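Local structure of Cas13d (uncultured Ruminococcus sp, 6IV9) at residues F209-F222 and K275-Q289. The protein binds CRISPR RNA and, through its two HEPN domains, probably carries out both maturation of that RNA and cleavage of target RNA. The protein carries 2 engineered substitutions. Residues are numbered along the deposited sequence; the frame is centred on the assembly and turned at random.
Sequences FMGYLSARNTYEVF and KRVYHMLAIVGQIAQ. Engineered in segment 275-289: A288 (natural residue Arg).
Y278 and F222 lie ring on ring in an offset stack, centroids 4.2 Å apart and planes 16° from parallel, and this pair illustrates how one aromatic side chain of a helix can serve as the meeting point for a loop and the short helix that follows it. A chi1 of 167° swings the Y278 ring away from its own backbone N and out from helix 267-291 into the bend of 209-222. F222 covers one face, A282 CB lies over the other, and L213 CD2 approaches at the edge. The hydroxyl adds polar bonds at the ring's outer end: OH donates to N217 O at 2.9 Å, from above the carbonyl plane, and accepts from a water that itself accepts from S214 N and N217 ND2. A phenylalanine here would probably keep the stack but cost N217 O one of its two hydroxyl partners and the water its acceptor. Next to it, Y219 turns its ring obliquely to Y278 and lays one face over K275 CA, 3.9 Å from the ring centroid, in a CH-pi contact.

Toward the other end, L213 CD1 packs on L281 CB at 3.7 Å. The M210 chain, bent at both chi2 and chi3, brings CE to 3.5 Å from both V284 CG1 and L281 O. From within the type I turn S214-N217, R216 NH1 donates to Q286 OE1 (2.9 Å), the guanidinium and amide planes 66° apart. A second water donates to the same OE1 and accepts from A215 N, while Q286 NE2 is held by D302.

Helix 312-330 joins the polar side, Y314 sharing N217 O and E313 bonding Y219 N. F222 meets F245 of helix 232-251 edge-to-face, and helix 168-197 places L194 against M210 and L281.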
ATOM      1  N   PHE A 209     -22.208  -9.013  -7.952  1.00 65.53           N
ATOM      2  CA  PHE A 209     -21.148  -9.936  -8.398  1.00 49.04           C
ATOM      3  C   PHE A 209     -20.320 -10.365  -7.192  1.00 49.22           C
ATOM      4  O   PHE A 209     -20.540 -11.453  -6.740  1.00 56.24           O
ATOM      5  CB  PHE A 209     -20.365  -9.277  -9.530  1.00 45.47           C
ATOM      6  CG  PHE A 209     -19.054  -9.911  -9.891  1.00 42.04           C
ATOM      7  CD1 PHE A 209     -18.847 -11.260  -9.729  1.00 45.20           C
ATOM      8  CD2 PHE A 209     -18.029  -9.148 -10.407  1.00 50.36           C
ATOM      9  CE1 PHE A 209     -17.641 -11.838 -10.069  1.00 48.76           C
ATOM     10  CE2 PHE A 209     -16.820  -9.723 -10.742  1.00 50.81           C
ATOM     11  CZ  PHE A 209     -16.629 -11.069 -10.574  1.00 55.92           C
ATOM     12  N   MET A 210     -19.438  -9.522  -6.678  1.00 41.45           N
ATOM     13  CA  MET A 210     -18.579  -9.949  -5.543  1.00 40.54           C
ATOM     14  C   MET A 210     -19.366 -10.202  -4.254  1.00 41.49           C
ATOM     15  O   MET A 210     -18.946 -11.046  -3.496  1.00 46.33           O
ATOM     16  CB  MET A 210     -17.432  -8.973  -5.288  1.00 44.31           C
ATOM     17  CG  MET A 210     -16.558  -8.774  -6.489  1.00 50.71           C
ATOM     18  SD  MET A 210     -15.381 -10.082  -6.744  1.00 49.61           S
ATOM     19  CE  MET A 210     -14.486 -10.046  -5.198  1.00 43.65           C
ATOM     20  N   GLY A 211     -20.441  -9.462  -4.018  1.00 43.00           N
ATOM     21  CA  GLY A 211     -21.242  -9.583  -2.785  1.00 40.18           C
ATOM     22  C   GLY A 211     -21.901 -10.938  -2.597  1.00 45.12           C
ATOM     23  O   GLY A 211     -22.121 -11.308  -1.456  1.00 44.26           O
ATOM     24  N   TYR A 212     -22.271 -11.617  -3.679  1.00 37.99           N
ATOM     25  CA  TYR A 212     -22.986 -12.913  -3.577  1.00 39.36           C
ATOM     26  C   TYR A 212     -22.025 -14.101  -3.546  1.00 39.01           C
ATOM     27  O   TYR A 212     -22.505 -15.219  -3.500  1.00 39.87           O
ATOM     28  CB  TYR A 212     -23.987 -13.080  -4.718  1.00 49.30           C
ATOM     29  CG  TYR A 212     -25.208 -12.208  -4.623  1.00 55.16           C
ATOM     30  CD1 TYR A 212     -25.744 -11.858  -3.402  1.00 63.94           C
ATOM     31  CD2 TYR A 212     -25.826 -11.734  -5.762  1.00 63.83           C
ATOM     32  CE1 TYR A 212     -26.865 -11.053  -3.309  1.00 65.95           C
ATOM     33  CE2 TYR A 212     -26.944 -10.925  -5.687  1.00 65.94           C
ATOM     34  CZ  TYR A 212     -27.466 -10.584  -4.458  1.00 70.43           C
ATOM     35  OH  TYR A 212     -28.577  -9.790  -4.393  1.00 86.75           O
ATOM     36  N   LEU A 213     -20.726 -13.857  -3.654  1.00 38.34           N
ATOM     37  CA  LEU A 213     -19.746 -14.964  -3.579  1.00 39.70           C
ATOM     38  C   LEU A 213     -19.570 -15.365  -2.115  1.00 41.02           C
ATOM     39  O   LEU A 213     -19.775 -14.539  -1.261  1.00 40.27           O
ATOM     40  CB  LEU A 213     -18.402 -14.517  -4.151  1.00 37.96           C
ATOM     41  CG  LEU A 213     -18.380 -14.164  -5.630  1.00 41.28           C
ATOM     42  CD1 LEU A 213     -17.017 -13.655  -6.035  1.00 38.38           C
ATOM     43  CD2 LEU A 213     -18.765 -15.351  -6.479  1.00 39.99           C
ATOM     44  N   SER A 214     -19.242 -16.614  -1.881  1.00 41.21           N
ATOM     45  CA  SER A 214     -18.938 -16.995  -0.497  1.00 44.41           C
ATOM     46  C   SER A 214     -17.821 -18.022  -0.546  1.00 42.52           C
ATOM     47  O   SER A 214     -17.958 -18.982  -1.295  1.00 38.48           O
ATOM     48  CB  SER A 214     -20.135 -17.524   0.203  1.00 49.78           C
ATOM     49  OG  SER A 214     -19.750 -18.034   1.457  1.00 56.55           O
ATOM     50  N   ALA A 215     -16.833 -17.885   0.338  1.00 32.60           N
ATOM     51  CA  ALA A 215     -15.704 -18.835   0.428  1.00 30.78           C
ATOM     52  C   ALA A 215     -16.200 -20.152   1.027  1.00 30.89           C
ATOM     53  O   ALA A 215     -15.451 -21.085   1.065  1.00 32.63           O
ATOM     54  CB  ALA A 215     -14.568 -18.262   1.223  1.00 29.34           C
ATOM     55  N   ARG A 216     -17.433 -20.170   1.506  1.00 31.84           N
ATOM     56  CA  ARG A 216     -18.030 -21.374   2.121  1.00 35.76           C
ATOM     57  C   ARG A 216     -18.675 -22.239   1.037  1.00 40.13           C
ATOM     58  O   ARG A 216     -19.165 -23.308   1.357  1.00 39.51           O
ATOM     59  CB  ARG A 216     -18.993 -20.977   3.238  1.00 47.69           C
ATOM     60  CG  ARG A 216     -18.279 -20.606   4.529  1.00 49.86           C
ATOM     61  CD  ARG A 216     -19.131 -19.949   5.584  1.00 52.10           C
ATOM     62  NE  ARG A 216     -19.673 -18.691   5.113  1.00 62.64           N
ATOM     63  CZ  ARG A 216     -18.955 -17.680   4.646  1.00 71.72           C
ATOM     64  NH1 ARG A 216     -17.638 -17.741   4.650  1.00 62.40           N
ATOM     65  NH2 ARG A 216     -19.560 -16.614   4.168  1.00 65.99           N
ATOM     66  N   ASN A 217     -18.658 -21.766  -0.203  1.00 36.54           N
ATOM     67  CA  ASN A 217     -19.169 -22.565  -1.339  1.00 33.83           C
ATOM     68  C   ASN A 217     -17.987 -23.064  -2.162  1.00 38.64           C
ATOM     69  O   ASN A 217     -17.132 -22.276  -2.526  1.00 33.33           O
ATOM     70  CB  ASN A 217     -20.057 -21.761  -2.280  1.00 36.81           C
ATOM     71  CG  ASN A 217     -21.370 -21.369  -1.655  1.00 39.03           C
ATOM     72  OD1 ASN A 217     -21.869 -22.067  -0.792  1.00 42.54           O
ATOM     73  ND2 ASN A 217     -21.908 -20.243  -2.071  1.00 38.31           N
ATOM     74  N   THR A 218     -17.966 -24.358  -2.448  1.00 33.78           N
ATOM     75  CA  THR A 218     -16.923 -24.925  -3.327  1.00 31.97           C
ATOM     76  C   THR A 218     -17.245 -24.536  -4.769  1.00 28.85           C
ATOM     77  O   THR A 218     -18.336 -24.075  -5.033  1.00 28.45           O
ATOM     78  CB  THR A 218     -16.909 -26.455  -3.296  1.00 38.96           C
ATOM     79  OG1 THR A 218     -18.170 -26.860  -3.807  1.00 35.45           O
ATOM     80  CG2 THR A 218     -16.672 -27.025  -1.919  1.00 40.25           C
ATOM     81  N   TYR A 219     -16.318 -24.793  -5.680  1.00 31.82           N
ATOM     82  CA  TYR A 219     -16.537 -24.459  -7.106  1.00 30.79           C
ATOM     83  C   TYR A 219     -17.740 -25.254  -7.623  1.00 34.91           C
ATOM     84  O   TYR A 219     -18.509 -24.740  -8.387  1.00 31.34           O
ATOM     85  CB  TYR A 219     -15.260 -24.695  -7.902  1.00 31.81           C
ATOM     86  CG  TYR A 219     -15.326 -24.327  -9.359  1.00 35.60           C
ATOM     87  CD1 TYR A 219     -15.440 -23.015  -9.765  1.00 33.86           C
ATOM     88  CD2 TYR A 219     -15.279 -25.298 -10.337  1.00 39.74           C
ATOM     89  CE1 TYR A 219     -15.502 -22.673 -11.098  1.00 33.48           C
ATOM     90  CE2 TYR A 219     -15.344 -24.975 -11.676  1.00 40.52           C
ATOM     91  CZ  TYR A 219     -15.444 -23.656 -12.062  1.00 40.07           C
ATOM     92  OH  TYR A 219     -15.496 -23.332 -13.373  1.00 33.68           O
ATOM     93  N   GLU A 220     -17.882 -26.486  -7.160  1.00 35.86           N
ATOM     94  CA  GLU A 220     -18.996 -27.343  -7.622  1.00 39.54           C
ATOM     95  C   GLU A 220     -20.321 -26.705  -7.230  1.00 40.64           C
ATOM     96  O   GLU A 220     -21.182 -26.601  -8.075  1.00 42.74           O
ATOM     97  CB  GLU A 220     -18.865 -28.707  -6.960  1.00 52.11           C
ATOM     98  CG  GLU A 220     -20.122 -29.537  -7.051  1.00 60.05           C
ATOM     99  CD  GLU A 220     -20.313 -30.181  -8.404  1.00 65.17           C
ATOM    100  OE1 GLU A 220     -21.399 -30.716  -8.643  1.00 86.58           O
ATOM    101  OE2 GLU A 220     -19.378 -30.156  -9.199  1.00 74.43           O
ATOM    102  N   VAL A 221     -20.442 -26.256  -5.991  1.00 36.71           N
ATOM    103  CA  VAL A 221     -21.700 -25.592  -5.558  1.00 39.82           C
ATOM    104  C   VAL A 221     -21.909 -24.307  -6.360  1.00 40.60           C
ATOM    105  O   VAL A 221     -23.031 -24.025  -6.725  1.00 39.55           O
ATOM    106  CB  VAL A 221     -21.699 -25.303  -4.051  1.00 47.52           C
ATOM    107  CG1 VAL A 221     -22.872 -24.436  -3.658  1.00 44.52           C
ATOM    108  CG2 VAL A 221     -21.684 -26.583  -3.246  1.00 48.19           C
ATOM    109  N   PHE A 222     -20.836 -23.562  -6.604  1.00 36.97           N
ATOM    110  CA  PHE A 222     -20.926 -22.283  -7.344  1.00 31.65           C
ATOM    111  C   PHE A 222     -21.437 -22.509  -8.765  1.00 29.79           C
ATOM    112  O   PHE A 222     -22.245 -21.746  -9.198  1.00 35.95           O
ATOM    113  CB  PHE A 222     -19.531 -21.674  -7.440  1.00 32.04           C
ATOM    114  CG  PHE A 222     -19.410 -20.402  -8.236  1.00 29.79           C
ATOM    115  CD1 PHE A 222     -20.155 -19.292  -7.910  1.00 30.03           C
ATOM    116  CD2 PHE A 222     -18.516 -20.306  -9.280  1.00 29.73           C
ATOM    117  CE1 PHE A 222     -20.014 -18.115  -8.615  1.00 33.18           C
ATOM    118  CE2 PHE A 222     -18.381 -19.133  -9.991  1.00 29.67           C
ATOM    119  CZ  PHE A 222     -19.133 -18.042  -9.657  1.00 31.65           C
ATOM    120  N   LYS A 275     -11.656 -22.403 -11.808  1.00 26.61           N
ATOM    121  CA  LYS A 275     -11.760 -22.756 -10.379  1.00 28.52           C
ATOM    122  C   LYS A 275     -10.777 -21.899  -9.571  1.00 27.98           C
ATOM    123  O   LYS A 275     -11.154 -21.396  -8.537  1.00 25.64           O
ATOM    124  CB  LYS A 275     -11.455 -24.246 -10.238  1.00 32.50           C
ATOM    125  CG  LYS A 275     -11.589 -24.820  -8.842  1.00 34.57           C
ATOM    126  CD  LYS A 275     -11.303 -26.289  -8.799  1.00 37.95           C
ATOM    127  CE  LYS A 275     -11.924 -26.965  -7.606  1.00 42.72           C
ATOM    128  NZ  LYS A 275     -11.775 -28.435  -7.661  1.00 51.63           N
ATOM    129  N   ARG A 276      -9.557 -21.744 -10.065  1.00 26.32           N
ATOM    130  CA  ARG A 276      -8.539 -20.916  -9.372  1.00 28.12           C
ATOM    131  C   ARG A 276      -9.018 -19.464  -9.300  1.00 25.21           C
ATOM    132  O   ARG A 276      -8.904 -18.884  -8.263  1.00 24.55           O
ATOM    133  CB  ARG A 276      -7.198 -21.003 -10.102  1.00 29.31           C
ATOM    134  CG  ARG A 276      -6.512 -22.350  -9.967  1.00 33.79           C
ATOM    135  CD  ARG A 276      -5.063 -22.292 -10.354  1.00 35.68           C
ATOM    136  NE  ARG A 276      -4.900 -21.952 -11.744  1.00 42.65           N
ATOM    137  CZ  ARG A 276      -4.774 -22.829 -12.726  1.00 46.74           C
ATOM    138  NH1 ARG A 276      -4.902 -24.118 -12.488  1.00 41.42           N
ATOM    139  NH2 ARG A 276      -4.506 -22.408 -13.943  1.00 51.60           N
ATOM    140  N   VAL A 277      -9.553 -18.933 -10.392  1.00 24.54           N
ATOM    141  CA  VAL A 277     -10.059 -17.533 -10.409  1.00 27.33           C
ATOM    142  C   VAL A 277     -11.220 -17.406  -9.425  1.00 26.64           C
ATOM    143  O   VAL A 277     -11.246 -16.458  -8.674  1.00 25.19           O
ATOM    144  CB  VAL A 277     -10.455 -17.085 -11.825  1.00 26.06           C
ATOM    145  CG1 VAL A 277     -11.083 -15.714 -11.812  1.00 28.69           C
ATOM    146  CG2 VAL A 277      -9.274 -17.111 -12.755  1.00 25.34           C
ATOM    147  N   TYR A 278     -12.108 -18.390  -9.415  1.00 24.66           N
ATOM    148  CA  TYR A 278     -13.257 -18.350  -8.489  1.00 25.22           C
ATOM    149  C   TYR A 278     -12.747 -18.310  -7.043  1.00 24.60           C
ATOM    150  O   TYR A 278     -13.235 -17.517  -6.276  1.00 26.70           O
ATOM    151  CB  TYR A 278     -14.104 -19.612  -8.654  1.00 25.62           C
ATOM    152  CG  TYR A 278     -15.095 -19.799  -7.540  1.00 24.89           C
ATOM    153  CD1 TYR A 278     -16.115 -18.894  -7.350  1.00 26.30           C
ATOM    154  CD2 TYR A 278     -14.999 -20.853  -6.657  1.00 24.43           C
ATOM    155  CE1 TYR A 278     -17.022 -19.036  -6.323  1.00 29.17           C
ATOM    156  CE2 TYR A 278     -15.902 -21.011  -5.624  1.00 27.81           C
ATOM    157  CZ  TYR A 278     -16.917 -20.099  -5.456  1.00 28.11           C
ATOM    158  OH  TYR A 278     -17.816 -20.226  -4.456  1.00 30.27           O
ATOM    159  N   HIS A 279     -11.768 -19.138  -6.717  1.00 22.97           N
ATOM    160  CA  HIS A 279     -11.242 -19.179  -5.334  1.00 23.27           C
ATOM    161  C   HIS A 279     -10.662 -17.814  -4.955  1.00 22.46           C
ATOM    162  O   HIS A 279     -10.837 -17.402  -3.825  1.00 25.00           O
ATOM    163  CB  HIS A 279     -10.195 -20.281  -5.223  1.00 25.62           C
ATOM    164  CG  HIS A 279     -10.780 -21.650  -5.228  1.00 26.06           C
ATOM    165  ND1 HIS A 279     -10.050 -22.760  -5.497  1.00 28.38           N
ATOM    166  CD2 HIS A 279     -12.028 -22.078  -4.999  1.00 28.94           C
ATOM    167  CE1 HIS A 279     -10.819 -23.806  -5.428  1.00 25.40           C
ATOM    168  NE2 HIS A 279     -12.018 -23.420  -5.127  1.00 28.17           N
ATOM    169  N   MET A 280      -9.952 -17.182  -5.876  1.00 21.46           N
ATOM    170  CA  MET A 280      -9.351 -15.862  -5.588  1.00 23.89           C
ATOM    171  C   MET A 280     -10.459 -14.842  -5.314  1.00 24.33           C
ATOM    172  O   MET A 280     -10.384 -14.172  -4.315  1.00 24.32           O
ATOM    173  CB  MET A 280      -8.484 -15.413  -6.767  1.00 23.86           C
ATOM    174  CG  MET A 280      -7.269 -16.283  -6.975  1.00 27.71           C
ATOM    175  SD  MET A 280      -6.302 -15.979  -8.462  1.00 27.99           S
ATOM    176  CE  MET A 280      -5.471 -14.455  -8.033  1.00 27.81           C
ATOM    177  N   LEU A 281     -11.478 -14.791  -6.163  1.00 23.65           N
ATOM    178  CA  LEU A 281     -12.582 -13.818  -6.001  1.00 23.76           C
ATOM    179  C   LEU A 281     -13.364 -14.099  -4.721  1.00 25.84           C
ATOM    180  O   LEU A 281     -13.653 -13.191  -4.015  1.00 24.22           O
ATOM    181  CB  LEU A 281     -13.504 -13.925  -7.213  1.00 27.88           C
ATOM    182  CG  LEU A 281     -12.855 -13.649  -8.556  1.00 33.08           C
ATOM    183  CD1 LEU A 281     -13.879 -13.724  -9.661  1.00 35.29           C
ATOM    184  CD2 LEU A 281     -12.169 -12.312  -8.561  1.00 35.74           C
ATOM    185  N   ALA A 282     -13.665 -15.357  -4.460  1.00 25.86           N
ATOM    186  CA  ALA A 282     -14.425 -15.730  -3.254  1.00 26.86           C
ATOM    187  C   ALA A 282     -13.630 -15.338  -2.004  1.00 21.68           C
ATOM    188  O   ALA A 282     -14.224 -14.927  -1.051  1.00 25.99           O
ATOM    189  CB  ALA A 282     -14.714 -17.199  -3.289  1.00 29.15           C
ATOM    190  N   ILE A 283     -12.322 -15.530  -2.014  1.00 22.70           N
ATOM    191  CA  ILE A 283     -11.491 -15.140  -0.840  1.00 23.92           C
ATOM    192  C   ILE A 283     -11.537 -13.621  -0.664  1.00 25.44           C
ATOM    193  O   ILE A 283     -11.724 -13.174   0.430  1.00 27.79           O
ATOM    194  CB  ILE A 283     -10.057 -15.665  -0.966  1.00 23.71           C
ATOM    195  CG1 ILE A 283     -10.009 -17.169  -0.726  1.00 25.19           C
ATOM    196  CG2 ILE A 283      -9.142 -14.927  -0.021  1.00 25.85           C
ATOM    197  CD1 ILE A 283      -8.743 -17.816  -1.160  1.00 25.68           C
ATOM    198  N   VAL A 284     -11.438 -12.876  -1.756  1.00 27.51           N
ATOM    199  CA  VAL A 284     -11.503 -11.394  -1.680  1.00 24.10           C
ATOM    200  C   VAL A 284     -12.866 -11.014  -1.101  1.00 24.62           C
ATOM    201  O   VAL A 284     -12.911 -10.182  -0.244  1.00 24.66           O
ATOM    202  CB  VAL A 284     -11.293 -10.770  -3.067  1.00 25.04           C
ATOM    203  CG1 VAL A 284     -11.733  -9.326  -3.103  1.00 29.00           C
ATOM    204  CG2 VAL A 284      -9.858 -10.893  -3.522  1.00 25.36           C
ATOM    205  N   GLY A 285     -13.928 -11.664  -1.550  1.00 25.36           N
ATOM    206  CA  GLY A 285     -15.276 -11.377  -1.039  1.00 25.28           C
ATOM    207  C   GLY A 285     -15.385 -11.673   0.445  1.00 26.80           C
ATOM    208  O   GLY A 285     -16.006 -10.907   1.150  1.00 28.53           O
ATOM    209  N   GLN A 286     -14.781 -12.764   0.884  1.00 25.40           N
ATOM    210  CA  GLN A 286     -14.813 -13.165   2.309  1.00 27.56           C
ATOM    211  C   GLN A 286     -14.106 -12.107   3.162  1.00 27.10           C
ATOM    212  O   GLN A 286     -14.624 -11.741   4.194  1.00 28.02           O
ATOM    213  CB  GLN A 286     -14.191 -14.548   2.458  1.00 29.64           C
ATOM    214  CG  GLN A 286     -13.693 -14.862   3.854  1.00 34.81           C
ATOM    215  CD  GLN A 286     -14.799 -15.119   4.843  1.00 37.56           C
ATOM    216  OE1 GLN A 286     -15.930 -15.376   4.489  1.00 35.72           O
ATOM    217  NE2 GLN A 286     -14.457 -15.044   6.110  1.00 38.99           N
ATOM    218  N   ILE A 287     -12.965 -11.610   2.700  1.00 23.64           N
ATOM    219  CA  ILE A 287     -12.229 -10.569   3.460  1.00 23.37           C
ATOM    220  C   ILE A 287     -13.108  -9.322   3.544  1.00 23.21           C
ATOM    221  O   ILE A 287     -13.209  -8.754   4.595  1.00 25.80           O
ATOM    222  CB  ILE A 287     -10.857 -10.274   2.841  1.00 24.44           C
ATOM    223  CG1 ILE A 287      -9.970 -11.517   2.826  1.00 24.19           C
ATOM    224  CG2 ILE A 287     -10.198  -9.140   3.585  1.00 25.28           C
ATOM    225  CD1 ILE A 287      -8.749 -11.382   1.980  1.00 26.62           C
ATOM    226  N   ALA A 288     -13.787  -8.987   2.456  1.00 24.89           N
ATOM    227  CA  ALA A 288     -14.662  -7.800   2.423  1.00 25.68           C
ATOM    228  C   ALA A 288     -15.767  -7.949   3.468  1.00 26.17           C
ATOM    229  O   ALA A 288     -16.062  -7.003   4.135  1.00 27.47           O
ATOM    230  CB  ALA A 288     -15.225  -7.614   1.048  1.00 30.98           C
ATOM    231  N   GLN A 289     -16.283  -9.158   3.638  1.00 25.51           N
ATOM    232  CA  GLN A 289     -17.372  -9.440   4.609  1.00 26.91           C
ATOM    233  C   GLN A 289     -16.866  -9.367   6.053  1.00 26.99           C
ATOM    234  O   GLN A 289     -17.682  -9.377   6.940  1.00 29.08           O
ATOM    235  CB  GLN A 289     -18.017 -10.785   4.296  1.00 31.31           C
ATOM    236  CG  GLN A 289     -18.810 -10.778   3.007  1.00 32.95           C
ATOM    237  CD  GLN A 289     -19.145 -12.181   2.576  1.00 42.17           C
ATOM    238  OE1 GLN A 289     -19.413 -13.047   3.385  1.00 53.83           O
ATOM    239  NE2 GLN A 289     -19.104 -12.422   1.289  1.00 44.05           N
TER
HETATM  240  O   HOH W   1     -18.341  -9.548  -0.416  1.00 40.82           O
HETATM  241  O   HOH W   2     -20.010 -18.493  -3.970  1.00 35.13           O
HETATM  242  O   HOH W   3     -17.273 -15.649   2.246  1.00 34.36           O